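Local atomic coordinates of invasion protein InvA (Salmonella enterica, PDB entry 2X49), a protein that serves in the export apparatus of a type III secretion system and is involved in Salmonella invasion of intestinal epithelial cells. Residues A[52-60]-A[69-77]; A[157-168]-A[194-202]. All coordinates share one frame; numbering follows the deposited sequence.

Contact 1 of 2, residues A[52-60]-A[69-77]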
loop_
_atom_site.group_PDB
_atom_site.type_symbol
_atom_site.label_atom_id
_atom_site.label_comp_id
_atom_site.label_asym_id
_atom_site.label_seq_id
_atom_site.Cartn_x
_atom_site.Cartn_y
_atom_site.Cartn_z
ATOM N N GLU A 52 -20.559 -18.046 -5.924
ATOM C CA GLU A 52 -21.908 -17.999 -6.440
ATOM C C GLU A 52 -22.225 -16.622 -7.012
ATOM O O GLU A 52 -21.989 -15.591 -6.408
ATOM C CB GLU A 52 -22.936 -18.386 -5.346
ATOM C CG GLU A 52 -22.951 -19.878 -4.985
ATOM C CD GLU A 52 -22.016 -20.259 -3.828
ATOM O OE1 GLU A 52 -21.106 -19.464 -3.470
ATOM O OE2 GLU A 52 -22.185 -21.371 -3.271
ATOM N N GLY A 53 -22.742 -16.642 -8.219
ATOM C CA GLY A 53 -23.210 -15.431 -8.883
ATOM C C GLY A 53 -22.208 -14.461 -9.456
ATOM O O GLY A 53 -22.571 -13.424 -10.019
ATOM N N LEU A 54 -20.934 -14.784 -9.299
ATOM C CA LEU A 54 -19.878 -13.923 -9.853
ATOM C C LEU A 54 -19.899 -13.913 -11.347
ATOM O O LEU A 54 -20.003 -14.968 -11.964
ATOM C CB LEU A 54 -18.479 -14.348 -9.407
ATOM C CG LEU A 54 -18.120 -14.203 -7.920
ATOM C CD1 LEU A 54 -16.672 -14.664 -7.706
ATOM C CD2 LEU A 54 -18.297 -12.768 -7.471
ATOM N N ASP A 55 -19.764 -12.706 -11.928
ATOM C CA ASP A 55 -19.522 -12.569 -13.379
ATOM C C ASP A 55 -18.119 -13.003 -13.691
ATOM O O ASP A 55 -17.360 -13.430 -12.811
ATOM C CB ASP A 55 -19.818 -11.182 -13.973
ATOM C CG ASP A 55 -18.810 -10.086 -13.611
ATOM O OD1 ASP A 55 -17.639 -10.355 -13.232
ATOM O OD2 ASP A 55 -19.227 -8.914 -13.783
ATOM N N ASP A 56 -17.803 -12.978 -14.969
ATOM C CA ASP A 56 -16.537 -13.619 -15.413
ATOM C C ASP A 56 -15.266 -12.836 -15.056
ATOM O O ASP A 56 -14.128 -13.263 -15.280
ATOM C CB ASP A 56 -16.518 -13.824 -16.952
ATOM C CG ASP A 56 -17.421 -14.967 -17.439
ATOM O OD1 ASP A 56 -17.891 -15.810 -16.650
ATOM O OD2 ASP A 56 -17.621 -15.023 -18.672
ATOM N N ASN A 57 -15.479 -11.649 -14.496
ATOM C CA ASN A 57 -14.399 -10.661 -14.310
ATOM C C ASN A 57 -14.380 -10.082 -12.897
ATOM O O ASN A 57 -14.052 -8.931 -12.670
ATOM C CB ASN A 57 -14.543 -9.544 -15.364
ATOM C CG ASN A 57 -14.436 -10.086 -16.798
ATOM O OD1 ASN A 57 -13.260 -10.625 -17.129
ATOM N ND2 ASN A 57 -15.393 -10.019 -17.570
ATOM N N SER A 58 -14.827 -10.907 -11.983
ATOM C CA SER A 58 -14.882 -10.502 -10.543
ATOM C C SER A 58 -14.164 -11.480 -9.635
ATOM O O SER A 58 -14.214 -12.693 -9.829
ATOM C CB SER A 58 -16.366 -10.381 -10.099
ATOM O OG SER A 58 -17.070 -9.422 -10.860
ATOM N N ILE A 59 -13.566 -10.947 -8.577
ATOM C CA ILE A 59 -12.867 -11.743 -7.533
ATOM C C ILE A 59 -13.196 -11.152 -6.186
ATOM O O ILE A 59 -13.286 -9.952 -6.074
ATOM C CB ILE A 59 -11.306 -11.707 -7.708
ATOM C CG1 ILE A 59 -10.879 -12.317 -9.072
ATOM C CG2 ILE A 59 -10.625 -12.424 -6.560
ATOM C CD1 ILE A 59 -10.751 -13.809 -9.085
ATOM N N VAL A 60 -13.476 -11.990 -5.204
ATOM C CA VAL A 60 -13.615 -11.538 -3.809
ATOM C C VAL A 60 -12.575 -12.108 -2.879
ATOM O O VAL A 60 -12.255 -13.296 -2.837
ATOM C CB VAL A 60 -15.016 -11.927 -3.229
ATOM C CG1 VAL A 60 -15.319 -11.235 -1.834
ATOM C CG2 VAL A 60 -16.118 -11.577 -4.193
ATOM N N GLU A 69 -12.926 -7.272 0.333
ATOM C CA GLU A 69 -13.014 -6.499 -0.922
ATOM C C GLU A 69 -13.421 -7.349 -2.082
ATOM O O GLU A 69 -13.048 -8.502 -2.175
ATOM C CB GLU A 69 -11.632 -5.912 -1.265
ATOM C CG GLU A 69 -11.374 -4.495 -0.789
ATOM C CD GLU A 69 -12.367 -3.505 -1.345
ATOM O OE1 GLU A 69 -12.915 -3.768 -2.439
ATOM O OE2 GLU A 69 -12.608 -2.469 -0.685
ATOM N N GLN A 70 -14.157 -6.736 -2.979
ATOM C CA GLN A 70 -14.466 -7.355 -4.273
ATOM C C GLN A 70 -13.764 -6.519 -5.329
ATOM O O GLN A 70 -13.959 -5.276 -5.411
ATOM C CB GLN A 70 -15.979 -7.414 -4.525
ATOM C CG GLN A 70 -16.375 -8.146 -5.834
ATOM C CD GLN A 70 -17.869 -8.538 -5.904
ATOM O OE1 GLN A 70 -18.506 -8.839 -4.887
ATOM N NE2 GLN A 70 -18.413 -8.569 -7.112
ATOM N N PHE A 71 -13.005 -7.234 -6.151
ATOM C CA PHE A 71 -12.201 -6.667 -7.238
ATOM C C PHE A 71 -12.814 -6.995 -8.591
ATOM O O PHE A 71 -13.351 -8.057 -8.833
ATOM C CB PHE A 71 -10.767 -7.238 -7.233
ATOM C CG PHE A 71 -10.026 -7.093 -5.916
ATOM C CD1 PHE A 71 -9.200 -5.994 -5.681
ATOM C CD2 PHE A 71 -10.148 -8.018 -4.923
ATOM C CE1 PHE A 71 -8.455 -5.835 -4.514
ATOM C CE2 PHE A 71 -9.447 -7.863 -3.714
ATOM C CZ PHE A 71 -8.631 -6.750 -3.486
ATOM N N THR A 72 -12.687 -6.061 -9.496
ATOM C CA THR A 72 -13.013 -6.293 -10.902
ATOM C C THR A 72 -11.719 -6.352 -11.711
ATOM O O THR A 72 -10.932 -5.440 -11.673
ATOM C CB THR A 72 -13.869 -5.135 -11.398
ATOM O OG1 THR A 72 -15.092 -5.110 -10.631
ATOM C CG2 THR A 72 -14.127 -5.176 -12.912
ATOM N N VAL A 73 -11.497 -7.487 -12.352
ATOM C CA VAL A 73 -10.336 -7.735 -13.164
ATOM C C VAL A 73 -10.827 -8.227 -14.521
ATOM O O VAL A 73 -11.440 -9.271 -14.574
ATOM C CB VAL A 73 -9.421 -8.832 -12.535
ATOM C CG1 VAL A 73 -8.231 -9.195 -13.471
ATOM C CG2 VAL A 73 -8.906 -8.421 -11.168
ATOM N N TYR A 74 -10.558 -7.476 -15.576
ATOM C CA TYR A 74 -10.923 -7.900 -16.962
ATOM C C TYR A 74 -9.807 -8.747 -17.506
ATOM O O TYR A 74 -8.893 -8.295 -18.183
ATOM C CB TYR A 74 -11.331 -6.696 -17.866
ATOM C CG TYR A 74 -12.677 -6.135 -17.470
ATOM C CD1 TYR A 74 -13.864 -6.670 -17.977
ATOM C CD2 TYR A 74 -12.801 -5.075 -16.570
ATOM C CE1 TYR A 74 -15.055 -6.248 -17.586
ATOM C CE2 TYR A 74 -14.006 -4.624 -16.182
ATOM C CZ TYR A 74 -15.146 -5.185 -16.699
ATOM O OH TYR A 74 -16.395 -4.761 -16.308
ATOM N N PHE A 75 -9.941 -10.036 -17.255
ATOM C CA PHE A 75 -8.908 -11.045 -17.533
ATOM C C PHE A 75 -8.441 -11.067 -18.985
ATOM O O PHE A 75 -7.275 -11.378 -19.277
ATOM C CB PHE A 75 -9.350 -12.463 -17.142
ATOM C CG PHE A 75 -9.483 -12.661 -15.656
ATOM C CD1 PHE A 75 -8.363 -12.780 -14.880
ATOM C CD2 PHE A 75 -10.733 -12.646 -15.038
ATOM C CE1 PHE A 75 -8.472 -12.937 -13.501
ATOM C CE2 PHE A 75 -10.848 -12.788 -13.637
ATOM C CZ PHE A 75 -9.718 -12.944 -12.896
ATOM N N ASP A 76 -9.344 -10.720 -19.873
ATOM C CA ASP A 76 -9.072 -10.787 -21.327
ATOM C C ASP A 76 -8.634 -9.427 -21.920
ATOM O O ASP A 76 -8.399 -9.314 -23.120
ATOM C CB ASP A 76 -10.302 -11.351 -22.074
ATOM C CG ASP A 76 -10.779 -12.710 -21.504
ATOM O OD1 ASP A 76 -9.931 -13.500 -21.076
ATOM O OD2 ASP A 76 -12.010 -12.933 -21.449
ATOM N N LEU A 77 -8.530 -8.407 -21.054
ATOM C CA LEU A 77 -8.183 -7.004 -21.475
ATOM C C LEU A 77 -6.873 -6.564 -20.788
ATOM O O LEU A 77 -6.259 -7.312 -20.051
ATOM C CB LEU A 77 -9.324 -6.005 -21.174
ATOM C CG LEU A 77 -10.758 -6.298 -21.698
ATOM C CD1 LEU A 77 -11.800 -5.266 -21.302
ATOM C CD2 LEU A 77 -10.647 -6.430 -23.246
HETATM O O HOH W 1 -12.030 -9.820 -19.539
#

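Contact 2 of 2, residues A[157-168]-A[194-202]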
loop_
_atom_site.group_PDB
_atom_site.type_symbol
_atom_site.label_atom_id
_atom_site.label_comp_id
_atom_site.label_asym_id
_atom_site.label_seq_id
_atom_site.Cartn_x
_atom_site.Cartn_y
_atom_site.Cartn_z
ATOM N N LEU A 157 18.152 -13.053 11.651
ATOM C CA LEU A 157 19.079 -11.918 11.511
ATOM C C LEU A 157 20.252 -12.102 12.454
ATOM O O LEU A 157 21.395 -11.741 12.182
ATOM C CB LEU A 157 18.379 -10.580 11.796
ATOM C CG LEU A 157 19.254 -9.335 11.572
ATOM C CD1 LEU A 157 18.967 -8.693 10.221
ATOM C CD2 LEU A 157 19.077 -8.307 12.709
ATOM N N GLU A 158 19.940 -12.715 13.571
ATOM C CA GLU A 158 20.892 -12.844 14.659
ATOM C C GLU A 158 22.002 -13.750 14.227
ATOM O O GLU A 158 23.149 -13.626 14.640
ATOM C CB GLU A 158 20.259 -13.425 15.918
ATOM C CG GLU A 158 21.305 -13.717 16.963
ATOM C CD GLU A 158 20.729 -14.032 18.326
ATOM O OE1 GLU A 158 19.499 -13.919 18.488
ATOM O OE2 GLU A 158 21.512 -14.394 19.228
ATOM N N ALA A 159 21.598 -14.659 13.368
ATOM C CA ALA A 159 22.474 -15.721 12.870
ATOM C C ALA A 159 23.536 -15.100 12.015
ATOM O O ALA A 159 24.536 -15.718 11.677
ATOM C CB ALA A 159 21.690 -16.763 12.063
ATOM N N LYS A 160 23.278 -13.851 11.668
ATOM C CA LYS A 160 24.126 -13.122 10.705
ATOM C C LYS A 160 24.797 -11.891 11.268
ATOM O O LYS A 160 25.943 -11.587 10.964
ATOM C CB LYS A 160 23.314 -12.759 9.467
ATOM C CG LYS A 160 22.748 -13.986 8.767
ATOM C CD LYS A 160 22.089 -13.616 7.460
ATOM C CE LYS A 160 20.967 -12.639 7.684
ATOM N NZ LYS A 160 20.414 -12.124 6.395
ATOM N N PHE A 161 24.064 -11.224 12.131
ATOM C CA PHE A 161 24.516 -9.974 12.757
ATOM C C PHE A 161 24.243 -9.950 14.273
ATOM O O PHE A 161 23.430 -9.176 14.749
ATOM C CB PHE A 161 23.888 -8.787 12.041
ATOM C CG PHE A 161 24.138 -8.798 10.548
ATOM C CD1 PHE A 161 25.418 -8.610 10.053
ATOM C CD2 PHE A 161 23.101 -9.012 9.657
ATOM C CE1 PHE A 161 25.661 -8.635 8.669
ATOM C CE2 PHE A 161 23.329 -9.031 8.276
ATOM C CZ PHE A 161 24.611 -8.839 7.787
ATOM N N PRO A 162 24.944 -10.809 15.030
ATOM C CA PRO A 162 24.563 -11.004 16.435
ATOM C C PRO A 162 24.671 -9.775 17.289
ATOM O O PRO A 162 23.876 -9.571 18.195
ATOM C CB PRO A 162 25.521 -12.082 16.925
ATOM C CG PRO A 162 26.032 -12.747 15.704
ATOM C CD PRO A 162 25.897 -11.821 14.553
ATOM N N ASP A 163 25.636 -8.933 16.971
ATOM C CA ASP A 163 25.911 -7.766 17.842
ATOM C C ASP A 163 24.886 -6.659 17.599
ATOM O O ASP A 163 24.463 -5.903 18.483
ATOM C CB ASP A 163 27.351 -7.275 17.702
ATOM C CG ASP A 163 28.306 -8.066 18.572
ATOM O OD1 ASP A 163 28.124 -9.307 18.734
ATOM O OD2 ASP A 163 29.255 -7.452 19.106
ATOM N N LEU A 164 24.418 -6.634 16.377
ATOM C CA LEU A 164 23.409 -5.669 16.003
ATOM C C LEU A 164 22.090 -5.994 16.722
ATOM O O LEU A 164 21.432 -5.137 17.286
ATOM C CB LEU A 164 23.232 -5.636 14.474
ATOM C CG LEU A 164 22.109 -4.773 13.951
ATOM C CD1 LEU A 164 22.199 -3.320 14.366
ATOM C CD2 LEU A 164 22.034 -4.919 12.427
ATOM N N LEU A 165 21.762 -7.261 16.749
ATOM C CA LEU A 165 20.514 -7.696 17.389
ATOM C C LEU A 165 20.639 -7.428 18.900
ATOM O O LEU A 165 19.726 -6.928 19.533
ATOM C CB LEU A 165 20.224 -9.185 17.139
ATOM C CG LEU A 165 18.834 -9.666 17.593
ATOM C CD1 LEU A 165 17.773 -8.864 16.899
ATOM C CD2 LEU A 165 18.621 -11.131 17.346
ATOM N N LYS A 166 21.804 -7.736 19.423
ATOM C CA LYS A 166 22.086 -7.542 20.861
ATOM C C LYS A 166 21.760 -6.107 21.249
ATOM O O LYS A 166 21.102 -5.832 22.258
ATOM C CB LYS A 166 23.547 -7.832 21.213
ATOM C CG LYS A 166 23.809 -9.297 21.390
ATOM C CD LYS A 166 25.222 -9.583 21.849
ATOM C CE LYS A 166 25.496 -8.877 23.159
ATOM N NZ LYS A 166 24.451 -9.204 24.163
ATOM N N GLU A 167 22.237 -5.187 20.424
ATOM C CA GLU A 167 22.125 -3.748 20.749
ATOM C C GLU A 167 20.698 -3.268 20.669
ATOM O O GLU A 167 20.195 -2.484 21.478
ATOM C CB GLU A 167 23.015 -2.901 19.835
ATOM C CG GLU A 167 23.024 -1.395 20.168
ATOM C CD GLU A 167 23.452 -1.013 21.610
ATOM O OE1 GLU A 167 24.094 -1.818 22.325
ATOM O OE2 GLU A 167 23.147 0.144 22.011
ATOM N N VAL A 168 20.018 -3.717 19.634
ATOM C CA VAL A 168 18.631 -3.322 19.414
ATOM C C VAL A 168 17.763 -3.747 20.578
ATOM O O VAL A 168 16.940 -2.961 21.070
ATOM C CB VAL A 168 18.082 -3.849 18.090
ATOM C CG1 VAL A 168 16.577 -3.554 18.001
ATOM C CG2 VAL A 168 18.807 -3.129 16.956
ATOM N N MET A 194 15.778 -6.058 6.592
ATOM C CA MET A 194 15.701 -6.105 8.037
ATOM C C MET A 194 16.943 -5.519 8.647
ATOM O O MET A 194 16.864 -4.876 9.682
ATOM C CB MET A 194 15.451 -7.524 8.540
ATOM C CG MET A 194 14.931 -7.554 9.980
ATOM S SD MET A 194 13.291 -6.775 10.123
ATOM C CE MET A 194 12.244 -8.065 9.438
ATOM N N LYS A 195 18.052 -5.664 7.964
ATOM C CA LYS A 195 19.351 -5.230 8.533
ATOM C C LYS A 195 19.304 -3.715 8.683
ATOM O O LYS A 195 19.683 -3.117 9.707
ATOM C CB LYS A 195 20.550 -5.619 7.688
ATOM C CG LYS A 195 21.912 -5.165 8.276
ATOM C CD LYS A 195 23.052 -5.482 7.347
ATOM C CE LYS A 195 24.409 -5.034 7.914
ATOM N NZ LYS A 195 25.573 -5.216 6.967
ATOM N N LEU A 196 18.805 -3.081 7.651
ATOM C CA LEU A 196 18.721 -1.592 7.681
ATOM C C LEU A 196 17.706 -1.077 8.696
ATOM O O LEU A 196 17.880 -0.044 9.363
ATOM C CB LEU A 196 18.467 -1.031 6.294
ATOM C CG LEU A 196 19.710 -1.172 5.416
ATOM C CD1 LEU A 196 19.509 -0.391 4.093
ATOM C CD2 LEU A 196 21.007 -0.743 6.127
ATOM N N ILE A 197 16.631 -1.809 8.859
ATOM C CA ILE A 197 15.621 -1.431 9.763
ATOM C C ILE A 197 16.214 -1.507 11.164
ATOM O O ILE A 197 15.972 -0.641 11.989
ATOM C CB ILE A 197 14.344 -2.258 9.642
ATOM C CG1 ILE A 197 13.650 -1.890 8.335
ATOM C CG2 ILE A 197 13.375 -1.988 10.765
ATOM C CD1 ILE A 197 12.540 -2.858 7.981
ATOM N N MET A 198 16.903 -2.588 11.417
ATOM C CA MET A 198 17.548 -2.815 12.741
ATOM C C MET A 198 18.603 -1.778 13.027
ATOM O O MET A 198 18.734 -1.311 14.175
ATOM C CB MET A 198 18.051 -4.235 12.899
ATOM C CG MET A 198 16.977 -5.274 12.919
ATOM S SD MET A 198 15.985 -5.172 14.411
ATOM C CE MET A 198 14.404 -4.755 13.721
ATOM N N GLU A 199 19.365 -1.404 12.017
ATOM C CA GLU A 199 20.384 -0.348 12.229
ATOM C C GLU A 199 19.677 0.959 12.649
ATOM O O GLU A 199 20.140 1.710 13.517
ATOM C CB GLU A 199 21.254 -0.111 10.993
ATOM C CG GLU A 199 22.231 -1.204 10.770
ATOM C CD GLU A 199 22.995 -1.065 9.447
ATOM O OE1 GLU A 199 22.564 -0.220 8.608
ATOM O OE2 GLU A 199 23.999 -1.795 9.252
ATOM N N ALA A 200 18.530 1.205 12.051
ATOM C CA ALA A 200 17.774 2.435 12.366
ATOM C C ALA A 200 17.133 2.376 13.736
ATOM O O ALA A 200 17.109 3.361 14.475
ATOM C CB ALA A 200 16.708 2.755 11.257
ATOM N N LEU A 201 16.766 1.186 14.146
ATOM C CA LEU A 201 16.225 1.007 15.506
ATOM C C LEU A 201 17.332 1.197 16.526
ATOM O O LEU A 201 17.100 1.780 17.599
ATOM C CB LEU A 201 15.567 -0.338 15.689
ATOM C CG LEU A 201 14.190 -0.458 15.064
ATOM C CD1 LEU A 201 13.771 -1.937 14.919
ATOM C CD2 LEU A 201 13.225 0.278 15.911
ATOM N N ALA A 202 18.545 0.740 16.202
ATOM C CA ALA A 202 19.672 0.828 17.161
ATOM C C ALA A 202 19.998 2.282 17.403
ATOM O O ALA A 202 20.463 2.665 18.507
ATOM C CB ALA A 202 20.918 0.089 16.669
HETATM O O HOH W 2 22.453 1.926 20.187
#

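Contact 1 of 2, residues A[52-60]-A[69-77]
An antiparallel beta hairpin at the edge of a four-stranded mixed sheet joins strand 58-63 to strand 66-72, and just beyond the paired strands Asn57 meets Val73, Tyr74 and Phe75. Ile59 and Phe71 form the hydrogen-bonded pair: Ile59 N gives to Phe71 O at 2.9 Å, and Phe71 N returns a nearly straight bond to Ile59 O at 2.7 Å, lying almost on the line of that carbonyl. Ser58 with Thr72 and Val60 with Gln70 are the non-hydrogen-bonded pairs on the other face. There the extended Gln70 chain, its CG anti to the backbone N (chi1 -176°), lies across Val60 and brings OE1 to 3.7 Å from Val60 CG2. Branched Ile59 and aromatic Phe71 suit the buried face, where Phe71 packs on helix 125-139 and lies near a bound mercury ion.

Beyond the strands, Val73 N still reaches Asn57 O, at 3.0 Å, but from above the carbonyl plane, as the pairing gives way to turns. Asp55 opens the type I turn that ends at Ser58: its OD1 takes Asn57 N in an Asx turn and Ser58 OG at 2.6 Å, the two donors coming from opposite faces of the carboxylate. A short side chain with an acceptor is what such a turn needs. Asn57 CB sits over one face of the Tyr74 ring in a CH-pi contact, the amide and ring planes 34° apart. The Phe75 ring turns its edge to Ile59, with Phe75 CZ 4.0 Å from Ile59 CD1, while Val73 CG1 lies over one face. Asn57 OD1 accepts a weak bond from Phe75 N and a shorter one from a water, 2.8 Å away, which in turn accepts from Asp76 N.

Contact 2 of 2, residues A[157-168]-A[194-202]
Lys195, at the start of helix 194-204, lies over one face of the Phe161 ring. Its CB is 4.3 Å from Leu157 CD1. CG, anti to the backbone N (chi1 180°), touches both Phe161 CE2 and Leu164 CD2, and the extended chain beyond it carries CD and CE across the ring: CD comes to 3.7 Å from Phe161 CE2, CE makes a CH-pi contact 4.0 Å from the ring centroid, and NZ ends above the rim of the ring, near Phe161 CE1 and CZ. A long aliphatic chain with a charged tip suits this partly exposed place; Lys160 CB lies against the opposite face, off centre.

Leu164 is a knob in the hole formed by Lys195, Met198, Glu199 and Ala202. Met198, bent at chi2 and chi3, crosses Leu164 at about a right angle, its CG 3.7 Å from Leu157 CD2 and its SD near Val168 CG1. Small Ala202 lets Val168 come close, with CG2 3.9 Å from Ala202 CB. One water donates to both Glu167 OE2 and Ala202 O, bridging the two segments. Helices 162-168 and 194-202 cross at 42° with axes 9.1 Å apart, making one knob-into-hole contact in an all-helical stretch of the domain.

Contact 1 comes first along the chain and is complete before contact 2 begins. Their centres are 43 Å apart, on opposite sides of the middle of the chain, and their nearest atoms stay about 24 Å from each other; they share no strand or helix. Residues 52-60 and 69-77 belong to the mixed sheet near the start of this C-terminal domain, whereas contact 2 joins helices 147-158 and 162-169 to helix 194-204, with helix 174-185 between them in the chain. Helix 125-139, which packs against Phe71 of contact 1, precedes that region. All four segments belong to the part of InvA related to the FHIPEP export proteins, which thus includes both hairpin pairing and helix packing.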